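Local coordinates for protein thymidine kinase (Equid herpesvirus 4, PDB 1P73) that probably transfers the gamma-phosphate of ATP to thymidine, giving the dTMP that feeds viral DNA replication through the pyrimidine salvage pathway, at residues Y16-S21 against T164-E169; T53-G58 against S85-P90; N160-T165 against N284-D289. All blocks are in the same frame, centred on the assembly; numbering follows the deposited sequence.

Interaction 1 (Y16-S21 against T164-E169); sequences YGIGKS and TTLNVE. With 4TA (p1-(5'-adenosyl)p4-(5'-(2'-deoxy-thymidyl))tetraphosphate), chain N.
Ile18, midway round the phosphate-binding P-loop (Walker A) of this kinase, packs onto Thr164 and Leu166, where strand 159-165 runs out into the loop before helix 168-177. Followed outward, its side chain meets Thr164 with CB, CG2 and CD1 and Leu166 with CG1. CB faces the Thr164 hydroxyl, and CG2, anti to the backbone N, comes closer, with Ile18 CG2 3.5 Å from Thr164 OG1. The other branch slides past Leu166 in the opposite direction, Ile18 CG1 lying 4.0 Å from Leu166 CD2. With chi2 extended at -177°, the tip carries on over the strand end until Ile18 CD1 is 3.8 Å from Thr164 O. No hydrogen bond spans the two segments; the contact is van der Waals, apolar on both sides at Leu166 and aliphatic against oxygen at Thr164. Thr164 OG1 is instead bonded to Asp13 O, and Ile18 O to Arg174 NH1.

The same loop grips the bisubstrate tetraphosphate. Gly17 N donates almost straight (170°) to OBC of the tetraphosphate at 3.2 Å, Lys20 N donates to O1B at 3.1 Å, and Ser21 N reaches O2B. The backbone amides thus surround one phosphate at the start of helix 20-29, as expected of a Walker A motif. Lys20 crosses Thr164 at about a right angle, its CG near Thr164 CG2, and its end then leads away from the strand. Its ammonium forms salt bridges with Asp120 and Glu42, and Lys20 NZ also donates to O2B of the tetraphosphate at 3.3 Å.

Interaction 2 (T53-G58 against S85-P90); sequences TDVISG and SRFTTP. With 4TA (p1-(5'-adenosyl)p4-(5'-(2'-deoxy-thymidyl))tetraphosphate), chain N; SO4 (sulfate ion), chain J.
The two backbones come nearest at Val55 and Arg86, whose CA atoms are 7.0 Å apart, where the first turn of helix 55-68 faces the middle of helix 73-99. Asp54 is the N-cap of the first helix: its OD1 accepts from Ile56 N at 3.1 Å, the donor standing above the carboxylate plane. The second helix is kinked at Pro90, whose N makes no bond to the preceding turn. Side chains alone bridge the gap, with no hydrogen bond from one segment to the other.

Val55 divides its two methyls between neighbours. CG1 rests against the aliphatic part of Arg86, near CB and CD, while CG2 sits over the centre of the Phe87 ring in a CH-pi contact, 3.6 Å from the centroid and 10° off the normal. The opposite face of that ring carries the thymine of the bound bisubstrate, whose C2 lies 3.5 Å above the plane of the Phe87 ring and toward its rim. Ile56 approaches at the edge instead, its CG1 4.1 Å from Phe87 CZ. Val55 thus backs the face opposite the thymine, Ile56 borders the edge, and Trp47 adds an edge-to-face ring contact.

Farther out, Arg86 bends at chi3 and turns its guanidinium to a sulfate, probably from the crystallisation liquor. Arg86 NH1 donates to sulfate O2 at 2.8 Å, and Thr53 OG1 gives the same O2 a bond of 2.6 Å; Arg86 NH2 also has His82 as partner. The chemistry therefore splits in two: an apolar backing, from Val55 and Ile56, that probably limits how the thymine-binding ring can shift, and a polar group of Thr53 and Arg86 that, with Ser141 of the second subunit, holds a sulfate in this crystal.

Interaction 3 (N160-T165 against N284-D289); sequences NIVVTT and NVFSAD
Ala288 O is gripped by both the backbone and the side chain of Thr165: Thr165 N donates to Ala288 O at 2.8 Å and 172°, from above the carbonyl plane, and Thr165 OG1 adds a weak bond of 3.4 Å. The hydroxyl can reach because chi1 of 61° sets OG1 between the backbone N and the carbonyl carbon. This is one end of a parallel beta pairing in the central sheet of the P-loop kinase fold, with strand 159-165 lying between strands 5-13 and 283-289. The axes of the two six-residue segments are twisted by 31° against each other, and residues pair in order from Asn160 with Asn284 to Thr165 with Asp289.

Four more backbone bonds follow the parallel pattern, in which Ile161 and Val163 each donate and accept. Ile161 N binds Asn284 O at 2.9 Å and Phe286 N binds Ile161 O at 3.0 Å; farther along, Val163 N donates to Phe286 O and Ala288 N to Val163 O.

On the sheet face bearing Asn160, Val162 and Thr164, Val162 spreads its branches over two neighbours: Val162 CG1 meets Ala288 CB at 3.6 Å and Val162 CG2 meets Phe286 CB at 3.9 Å. Helix 294-302 packs on Ala288 from this side. On the other face Ile161 CG2 touches Val285 CG2 at 4.0 Å, and helix 187-208 lies against Val163 and Val285. The Asn160 amide reaches two further strands, ND2 bonded to Arg9 O of strand 5-13 and OD1 to Ser309 N of strand 309-313, while Asn160 OD1 lies in the plane of the Phe286 ring, 3.9 Å from Phe286 CE1 at its edge.

From the N terminus, the chain leaves strand 5-13 through the P-loop and opens the loop of interaction 1. Inside it, interaction 2 closes a short excursion of 26 residues, mostly helical, tying helix 55-68 to helix 73-99 at the thymine end of the ligand. After strands 107-108 and 115-120 of the sheet, the chain reaches strand 159-165, whose end closes interaction 1 after 142 residues. That strand also opens interaction 3, so Thr164 and Thr165 belong to both; another 118 residues pass before strand 283-289 closes it. Interactions 1 and 2 both touch the bisubstrate, their centres about 22 Å apart, while interaction 3 joins the neighbouring sheet strands beside the P-loop.

Interaction 1 (Y16-S21 against T164-E169)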
# COMPACT_ATOMS: atom_id res chain seq x y z
N TYR B 16 -10.37 -8.17 -18.22
CA TYR B 16 -9.47 -8.77 -19.18
C TYR B 16 -10.19 -9.38 -20.38
O TYR B 16 -11.36 -9.78 -20.29
CB TYR B 16 -8.58 -9.80 -18.49
CG TYR B 16 -9.31 -10.98 -17.90
CD1 TYR B 16 -9.57 -12.13 -18.67
CD2 TYR B 16 -9.70 -10.98 -16.56
CE1 TYR B 16 -10.22 -13.22 -18.13
CE2 TYR B 16 -10.36 -12.08 -16.00
CZ TYR B 16 -10.61 -13.19 -16.79
OH TYR B 16 -11.26 -14.29 -16.25
N GLY B 17 -9.48 -9.44 -21.51
CA GLY B 17 -10.00 -9.99 -22.74
C GLY B 17 -10.90 -9.07 -23.55
O GLY B 17 -11.61 -9.53 -24.45
N ILE B 18 -10.90 -7.78 -23.24
CA ILE B 18 -11.73 -6.82 -23.97
C ILE B 18 -10.98 -6.21 -25.16
O ILE B 18 -11.58 -5.92 -26.18
CB ILE B 18 -12.28 -5.75 -23.01
CG1 ILE B 18 -13.57 -6.24 -22.38
CG2 ILE B 18 -12.51 -4.42 -23.73
CD1 ILE B 18 -14.26 -5.23 -21.45
N GLY B 19 -9.67 -6.04 -25.02
CA GLY B 19 -8.84 -5.42 -26.05
C GLY B 19 -8.05 -4.22 -25.55
O GLY B 19 -7.80 -3.26 -26.29
N LYS B 20 -7.64 -4.28 -24.29
CA LYS B 20 -6.91 -3.20 -23.65
C LYS B 20 -5.55 -3.01 -24.25
O LYS B 20 -5.26 -1.97 -24.84
CB LYS B 20 -6.73 -3.52 -22.18
CG LYS B 20 -7.19 -2.44 -21.23
CD LYS B 20 -6.54 -2.64 -19.88
CE LYS B 20 -6.55 -4.11 -19.47
NZ LYS B 20 -5.23 -4.73 -19.75
N SER B 21 -4.71 -4.03 -24.10
CA SER B 21 -3.31 -3.94 -24.51
C SER B 21 -3.12 -3.62 -25.99
O SER B 21 -2.28 -2.80 -26.34
CB SER B 21 -2.59 -5.23 -24.16
OG SER B 21 -2.75 -5.49 -22.78
N THR B 164 -12.60 0.49 -20.19
CA THR B 164 -12.98 -0.06 -21.48
C THR B 164 -14.29 -0.84 -21.32
O THR B 164 -14.47 -1.56 -20.34
CB THR B 164 -11.86 -0.94 -22.03
OG1 THR B 164 -11.71 -2.09 -21.21
CG2 THR B 164 -10.54 -0.23 -21.88
N THR B 165 -15.19 -0.65 -22.27
CA THR B 165 -16.47 -1.34 -22.29
C THR B 165 -16.61 -2.12 -23.59
O THR B 165 -15.95 -1.83 -24.59
CB THR B 165 -17.68 -0.36 -22.11
OG1 THR B 165 -17.69 0.59 -23.19
CG2 THR B 165 -17.54 0.50 -20.84
N LEU B 166 -17.50 -3.11 -23.56
CA LEU B 166 -17.75 -3.99 -24.68
C LEU B 166 -18.96 -4.83 -24.29
O LEU B 166 -19.14 -5.18 -23.11
CB LEU B 166 -16.53 -4.89 -24.93
CG LEU B 166 -16.44 -5.82 -26.14
CD1 LEU B 166 -16.42 -5.09 -27.48
CD2 LEU B 166 -15.20 -6.71 -26.00
N ASN B 167 -19.81 -5.12 -25.28
CA ASN B 167 -20.96 -5.98 -25.04
C ASN B 167 -20.47 -7.40 -24.74
O ASN B 167 -19.45 -7.83 -25.31
CB ASN B 167 -21.91 -5.93 -26.24
CG ASN B 167 -21.24 -6.37 -27.53
OD1 ASN B 167 -21.35 -7.54 -27.92
ND2 ASN B 167 -20.54 -5.46 -28.20
N VAL B 168 -21.16 -8.09 -23.84
CA VAL B 168 -20.76 -9.43 -23.34
C VAL B 168 -20.49 -10.46 -24.42
O VAL B 168 -19.55 -11.23 -24.33
CB VAL B 168 -21.81 -10.08 -22.41
CG1 VAL B 168 -21.14 -10.71 -21.20
CG2 VAL B 168 -22.91 -9.10 -22.02
N GLU B 169 -21.38 -10.50 -25.41
CA GLU B 169 -21.30 -11.38 -26.56
C GLU B 169 -19.90 -11.41 -27.14
O GLU B 169 -19.28 -12.46 -27.23
CB GLU B 169 -22.24 -10.87 -27.64
CG GLU B 169 -23.32 -11.83 -28.03
CD GLU B 169 -24.27 -12.08 -26.89
OE1 GLU B 169 -25.13 -11.20 -26.61
OE2 GLU B 169 -24.12 -13.14 -26.27
C5M 4TA N . -4.66 -6.90 -12.34
C5 4TA N . -5.06 -8.30 -12.00
C6 4TA N . -5.07 -9.29 -12.98
N1 4TA N . -5.44 -10.55 -12.66
C1B 4TA N . -5.43 -11.60 -13.69
C2B 4TA N . -6.64 -11.60 -14.61
C3B 4TA N . -6.11 -12.18 -15.91
O3B 4TA N . -6.49 -13.54 -16.10
C4B 4TA N . -4.59 -12.09 -15.82
C5B 4TA N . -3.99 -11.24 -16.93
O5' 4TA N . -4.71 -10.01 -17.08
PD 4TA N . -4.60 -9.17 -18.46
O2D 4TA N . -5.41 -7.88 -18.33
O1D 4TA N . -3.12 -9.14 -18.79
OCD 4TA N . -5.30 -10.15 -19.53
PC 4TA N . -5.43 -9.83 -21.11
O1C 4TA N . -4.06 -9.47 -21.65
O2C 4TA N . -6.15 -11.02 -21.70
OBC 4TA N . -6.42 -8.54 -21.18
PB 4TA N . -6.40 -7.37 -22.30
O2B 4TA N . -5.04 -6.75 -22.31
O1B 4TA N . -7.65 -6.53 -22.16
OAB 4TA N . -6.63 -8.13 -23.67
PA 4TA N . -5.74 -7.95 -25.00
O1A 4TA N . -5.37 -6.51 -25.29
O2A 4TA N . -4.67 -9.03 -24.97
OA 4TA N . -6.91 -8.38 -26.04
C5' 4TA N . -7.77 -9.48 -25.71
C4' 4TA N . -7.82 -10.55 -26.82
O1' 4TA N . -8.70 -10.13 -27.87
C1' 4TA N . -7.97 -9.75 -29.04
C2' 4TA N . -6.49 -9.96 -28.73
O2' 4TA N . -5.78 -10.55 -29.82
C3' 4TA N . -6.47 -10.81 -27.46
O3' 4TA N . -6.38 -12.20 -27.75
N9A 4TA N . -8.23 -8.31 -29.32
C8A 4TA N . -7.78 -7.15 -28.78
N7A 4TA N . -8.34 -6.06 -29.40
C5A 4TA N . -9.17 -6.63 -30.36
C4A 4TA N . -9.09 -7.97 -30.28
N3A 4TA N . -9.80 -8.79 -31.11
C2A 4TA N . -10.61 -8.24 -32.03
N1A 4TA N . -10.72 -6.90 -32.14
C6A 4TA N . -10.01 -6.07 -31.31
N6A 4TA N . -10.10 -4.72 -31.40
O4' 4TA N . -4.28 -11.53 -14.53
C2 4TA N . -5.81 -10.88 -11.32
O2 4TA N . -6.14 -12.06 -11.02
N3 4TA N . -5.81 -9.94 -10.33
C4 4TA N . -5.46 -8.67 -10.61
O4 4TA N . -5.46 -7.81 -9.70

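Interaction 2 (T53-G58 against S85-P90)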
# COMPACT_ATOMS: atom_id res chain seq x y z
N THR B 53 8.56 -17.61 -8.25
CA THR B 53 7.15 -18.00 -8.40
C THR B 53 6.39 -17.25 -9.50
O THR B 53 6.67 -16.08 -9.78
CB THR B 53 6.39 -17.89 -7.05
OG1 THR B 53 7.21 -18.41 -6.00
CG2 THR B 53 5.16 -18.80 -7.03
N ASP B 54 5.43 -17.96 -10.09
CA ASP B 54 4.49 -17.43 -11.06
C ASP B 54 3.19 -17.14 -10.32
O ASP B 54 2.46 -18.06 -9.96
CB ASP B 54 4.25 -18.47 -12.16
CG ASP B 54 3.50 -17.90 -13.38
OD1 ASP B 54 2.85 -16.84 -13.28
OD2 ASP B 54 3.51 -18.48 -14.49
N VAL B 55 2.89 -15.86 -10.08
CA VAL B 55 1.67 -15.49 -9.36
C VAL B 55 0.40 -15.77 -10.17
O VAL B 55 -0.69 -15.92 -9.60
CB VAL B 55 1.68 -14.01 -8.81
CG1 VAL B 55 3.10 -13.48 -8.70
CG2 VAL B 55 0.81 -13.08 -9.64
N ILE B 56 0.55 -15.85 -11.50
CA ILE B 56 -0.58 -16.15 -12.38
C ILE B 56 -1.01 -17.60 -12.18
O ILE B 56 -2.21 -17.89 -12.09
CB ILE B 56 -0.24 -15.82 -13.87
CG1 ILE B 56 -0.73 -14.40 -14.23
CG2 ILE B 56 -0.84 -16.86 -14.83
CD1 ILE B 56 0.03 -13.73 -15.36
N SER B 57 -0.01 -18.49 -12.10
CA SER B 57 -0.21 -19.89 -11.75
C SER B 57 -1.05 -19.97 -10.48
O SER B 57 -2.20 -20.37 -10.53
CB SER B 57 1.14 -20.63 -11.59
OG SER B 57 1.32 -21.18 -10.28
N GLY B 58 -0.47 -19.51 -9.36
CA GLY B 58 -1.08 -19.61 -8.04
C GLY B 58 -2.54 -19.22 -7.93
O GLY B 58 -3.36 -20.03 -7.51
N SER B 85 -2.24 -9.97 -3.46
CA SER B 85 -1.28 -8.94 -3.01
C SER B 85 -0.06 -8.73 -3.91
O SER B 85 0.46 -7.62 -4.00
CB SER B 85 -0.79 -9.26 -1.60
OG SER B 85 -1.72 -8.78 -0.67
N ARG B 86 0.39 -9.80 -4.55
CA ARG B 86 1.61 -9.78 -5.35
C ARG B 86 1.35 -9.17 -6.71
O ARG B 86 2.25 -8.62 -7.33
CB ARG B 86 2.20 -11.19 -5.48
CG ARG B 86 3.32 -11.46 -4.50
CD ARG B 86 4.16 -12.71 -4.79
NE ARG B 86 4.54 -13.40 -3.55
CZ ARG B 86 5.37 -14.44 -3.46
NH1 ARG B 86 5.95 -14.96 -4.54
NH2 ARG B 86 5.63 -14.95 -2.27
N PHE B 87 0.11 -9.28 -7.18
CA PHE B 87 -0.28 -8.61 -8.41
C PHE B 87 -0.05 -7.10 -8.31
O PHE B 87 0.37 -6.45 -9.27
CB PHE B 87 -1.76 -8.86 -8.70
CG PHE B 87 -2.01 -10.06 -9.54
CD1 PHE B 87 -2.70 -11.16 -9.03
CD2 PHE B 87 -1.55 -10.11 -10.86
CE1 PHE B 87 -2.93 -12.29 -9.80
CE2 PHE B 87 -1.76 -11.24 -11.66
CZ PHE B 87 -2.46 -12.33 -11.13
N THR B 88 -0.32 -6.58 -7.12
CA THR B 88 -0.25 -5.17 -6.83
C THR B 88 1.16 -4.58 -6.87
O THR B 88 1.35 -3.47 -7.37
CB THR B 88 -0.87 -4.93 -5.48
OG1 THR B 88 -2.29 -4.89 -5.64
CG2 THR B 88 -0.57 -3.55 -5.00
N THR B 89 2.14 -5.32 -6.34
CA THR B 89 3.47 -4.75 -6.13
C THR B 89 4.07 -3.93 -7.29
O THR B 89 4.39 -2.76 -7.09
CB THR B 89 4.41 -5.80 -5.60
OG1 THR B 89 3.83 -6.32 -4.40
CG2 THR B 89 5.75 -5.19 -5.15
N PRO B 90 4.17 -4.49 -8.50
CA PRO B 90 4.78 -3.74 -9.62
C PRO B 90 4.04 -2.43 -9.97
O PRO B 90 4.71 -1.48 -10.42
CB PRO B 90 4.69 -4.72 -10.78
CG PRO B 90 3.59 -5.64 -10.40
CD PRO B 90 3.71 -5.82 -8.93
C5M 4TA N . -4.66 -6.90 -12.34
C5 4TA N . -5.06 -8.30 -12.00
C6 4TA N . -5.07 -9.29 -12.98
N1 4TA N . -5.44 -10.55 -12.66
C1B 4TA N . -5.43 -11.60 -13.69
C2B 4TA N . -6.64 -11.60 -14.61
C3B 4TA N . -6.11 -12.18 -15.91
O3B 4TA N . -6.49 -13.54 -16.10
C4B 4TA N . -4.59 -12.09 -15.82
C5B 4TA N . -3.99 -11.24 -16.93
O5' 4TA N . -4.71 -10.01 -17.08
PD 4TA N . -4.60 -9.17 -18.46
O2D 4TA N . -5.41 -7.88 -18.33
O1D 4TA N . -3.12 -9.14 -18.79
OCD 4TA N . -5.30 -10.15 -19.53
PC 4TA N . -5.43 -9.83 -21.11
O1C 4TA N . -4.06 -9.47 -21.65
O2C 4TA N . -6.15 -11.02 -21.70
OBC 4TA N . -6.42 -8.54 -21.18
PB 4TA N . -6.40 -7.37 -22.30
O2B 4TA N . -5.04 -6.75 -22.31
O1B 4TA N . -7.65 -6.53 -22.16
OAB 4TA N . -6.63 -8.13 -23.67
PA 4TA N . -5.74 -7.95 -25.00
O1A 4TA N . -5.37 -6.51 -25.29
O2A 4TA N . -4.67 -9.03 -24.97
OA 4TA N . -6.91 -8.38 -26.04
C5' 4TA N . -7.77 -9.48 -25.71
C4' 4TA N . -7.82 -10.55 -26.82
O1' 4TA N . -8.70 -10.13 -27.87
C1' 4TA N . -7.97 -9.75 -29.04
C2' 4TA N . -6.49 -9.96 -28.73
O2' 4TA N . -5.78 -10.55 -29.82
C3' 4TA N . -6.47 -10.81 -27.46
O3' 4TA N . -6.38 -12.20 -27.75
N9A 4TA N . -8.23 -8.31 -29.32
C8A 4TA N . -7.78 -7.15 -28.78
N7A 4TA N . -8.34 -6.06 -29.40
C5A 4TA N . -9.17 -6.63 -30.36
C4A 4TA N . -9.09 -7.97 -30.28
N3A 4TA N . -9.80 -8.79 -31.11
C2A 4TA N . -10.61 -8.24 -32.03
N1A 4TA N . -10.72 -6.90 -32.14
C6A 4TA N . -10.01 -6.07 -31.31
N6A 4TA N . -10.10 -4.72 -31.40
O4' 4TA N . -4.28 -11.53 -14.53
C2 4TA N . -5.81 -10.88 -11.32
O2 4TA N . -6.14 -12.06 -11.02
N3 4TA N . -5.81 -9.94 -10.33
C4 4TA N . -5.46 -8.67 -10.61
O4 4TA N . -5.46 -7.81 -9.70
S SO4 J . 9.08 -16.29 -4.08
O1 SO4 J . 9.23 -17.68 -3.67
O2 SO4 J . 8.35 -16.20 -5.34
O3 SO4 J . 10.39 -15.65 -4.25
O4 SO4 J . 8.31 -15.60 -3.05

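Interaction 3 (N160-T165 against N284-D289)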
# COMPACT_ATOMS: atom_id res chain seq x y z
N ASN B 160 -6.16 10.58 -15.53
CA ASN B 160 -7.33 10.25 -16.34
C ASN B 160 -7.41 8.75 -16.44
O ASN B 160 -6.42 8.10 -16.77
CB ASN B 160 -7.24 10.85 -17.75
CG ASN B 160 -6.97 12.33 -17.73
OD1 ASN B 160 -7.89 13.13 -17.59
ND2 ASN B 160 -5.72 12.71 -17.86
N ILE B 161 -8.59 8.20 -16.14
CA ILE B 161 -8.79 6.76 -16.27
C ILE B 161 -9.85 6.51 -17.33
O ILE B 161 -10.89 7.14 -17.31
CB ILE B 161 -9.09 6.07 -14.90
CG1 ILE B 161 -9.38 4.58 -15.07
CG2 ILE B 161 -10.23 6.74 -14.17
CD1 ILE B 161 -9.03 3.70 -13.83
N VAL B 162 -9.54 5.64 -18.27
CA VAL B 162 -10.48 5.25 -19.32
C VAL B 162 -10.87 3.79 -19.10
O VAL B 162 -10.05 2.89 -19.26
CB VAL B 162 -9.86 5.47 -20.72
CG1 VAL B 162 -10.65 4.74 -21.80
CG2 VAL B 162 -9.81 6.94 -21.04
N VAL B 163 -12.10 3.55 -18.68
CA VAL B 163 -12.56 2.18 -18.47
C VAL B 163 -13.06 1.66 -19.80
O VAL B 163 -13.81 2.35 -20.51
CB VAL B 163 -13.64 2.07 -17.36
CG1 VAL B 163 -14.26 0.69 -17.35
CG2 VAL B 163 -13.03 2.36 -15.99
N THR B 164 -12.60 0.49 -20.19
CA THR B 164 -12.98 -0.06 -21.48
C THR B 164 -14.29 -0.84 -21.32
O THR B 164 -14.47 -1.56 -20.34
CB THR B 164 -11.86 -0.94 -22.03
OG1 THR B 164 -11.71 -2.09 -21.21
CG2 THR B 164 -10.54 -0.23 -21.88
N THR B 165 -15.19 -0.65 -22.27
CA THR B 165 -16.47 -1.34 -22.29
C THR B 165 -16.61 -2.12 -23.59
O THR B 165 -15.95 -1.83 -24.59
CB THR B 165 -17.68 -0.36 -22.11
OG1 THR B 165 -17.69 0.59 -23.19
CG2 THR B 165 -17.54 0.50 -20.84
N ASN B 284 -9.91 11.68 -13.29
CA ASN B 284 -10.88 12.12 -14.30
C ASN B 284 -11.32 10.91 -15.15
O ASN B 284 -10.49 10.31 -15.86
CB ASN B 284 -10.23 13.22 -15.14
CG ASN B 284 -11.22 14.01 -15.97
OD1 ASN B 284 -10.87 14.49 -17.05
ND2 ASN B 284 -12.44 14.17 -15.48
N VAL B 285 -12.61 10.53 -15.06
CA VAL B 285 -13.10 9.23 -15.59
C VAL B 285 -13.82 9.29 -16.94
O VAL B 285 -14.57 10.22 -17.22
CB VAL B 285 -14.02 8.50 -14.56
CG1 VAL B 285 -15.41 9.17 -14.47
CG2 VAL B 285 -14.15 7.02 -14.89
N PHE B 286 -13.60 8.27 -17.78
CA PHE B 286 -14.17 8.19 -19.12
C PHE B 286 -14.51 6.75 -19.50
O PHE B 286 -14.00 5.81 -18.90
CB PHE B 286 -13.20 8.75 -20.15
CG PHE B 286 -12.81 10.19 -19.95
CD1 PHE B 286 -11.68 10.53 -19.21
CD2 PHE B 286 -13.56 11.21 -20.54
CE1 PHE B 286 -11.32 11.87 -19.03
CE2 PHE B 286 -13.20 12.56 -20.38
CZ PHE B 286 -12.07 12.89 -19.63
N SER B 287 -15.36 6.60 -20.51
CA SER B 287 -15.74 5.31 -21.09
C SER B 287 -15.25 5.20 -22.52
O SER B 287 -15.28 6.18 -23.28
CB SER B 287 -17.26 5.14 -21.11
OG SER B 287 -17.78 4.86 -19.82
N ALA B 288 -14.81 4.01 -22.90
CA ALA B 288 -14.45 3.73 -24.28
C ALA B 288 -14.92 2.35 -24.71
O ALA B 288 -14.49 1.33 -24.17
CB ALA B 288 -12.94 3.88 -24.49
N ASP B 289 -15.82 2.34 -25.69
CA ASP B 289 -16.30 1.11 -26.31
C ASP B 289 -15.26 0.58 -27.29
O ASP B 289 -14.86 1.28 -28.21
CB ASP B 289 -17.62 1.39 -27.02
CG ASP B 289 -18.14 0.17 -27.77
OD1 ASP B 289 -18.97 -0.57 -27.21
OD2 ASP B 289 -17.75 -0.11 -28.94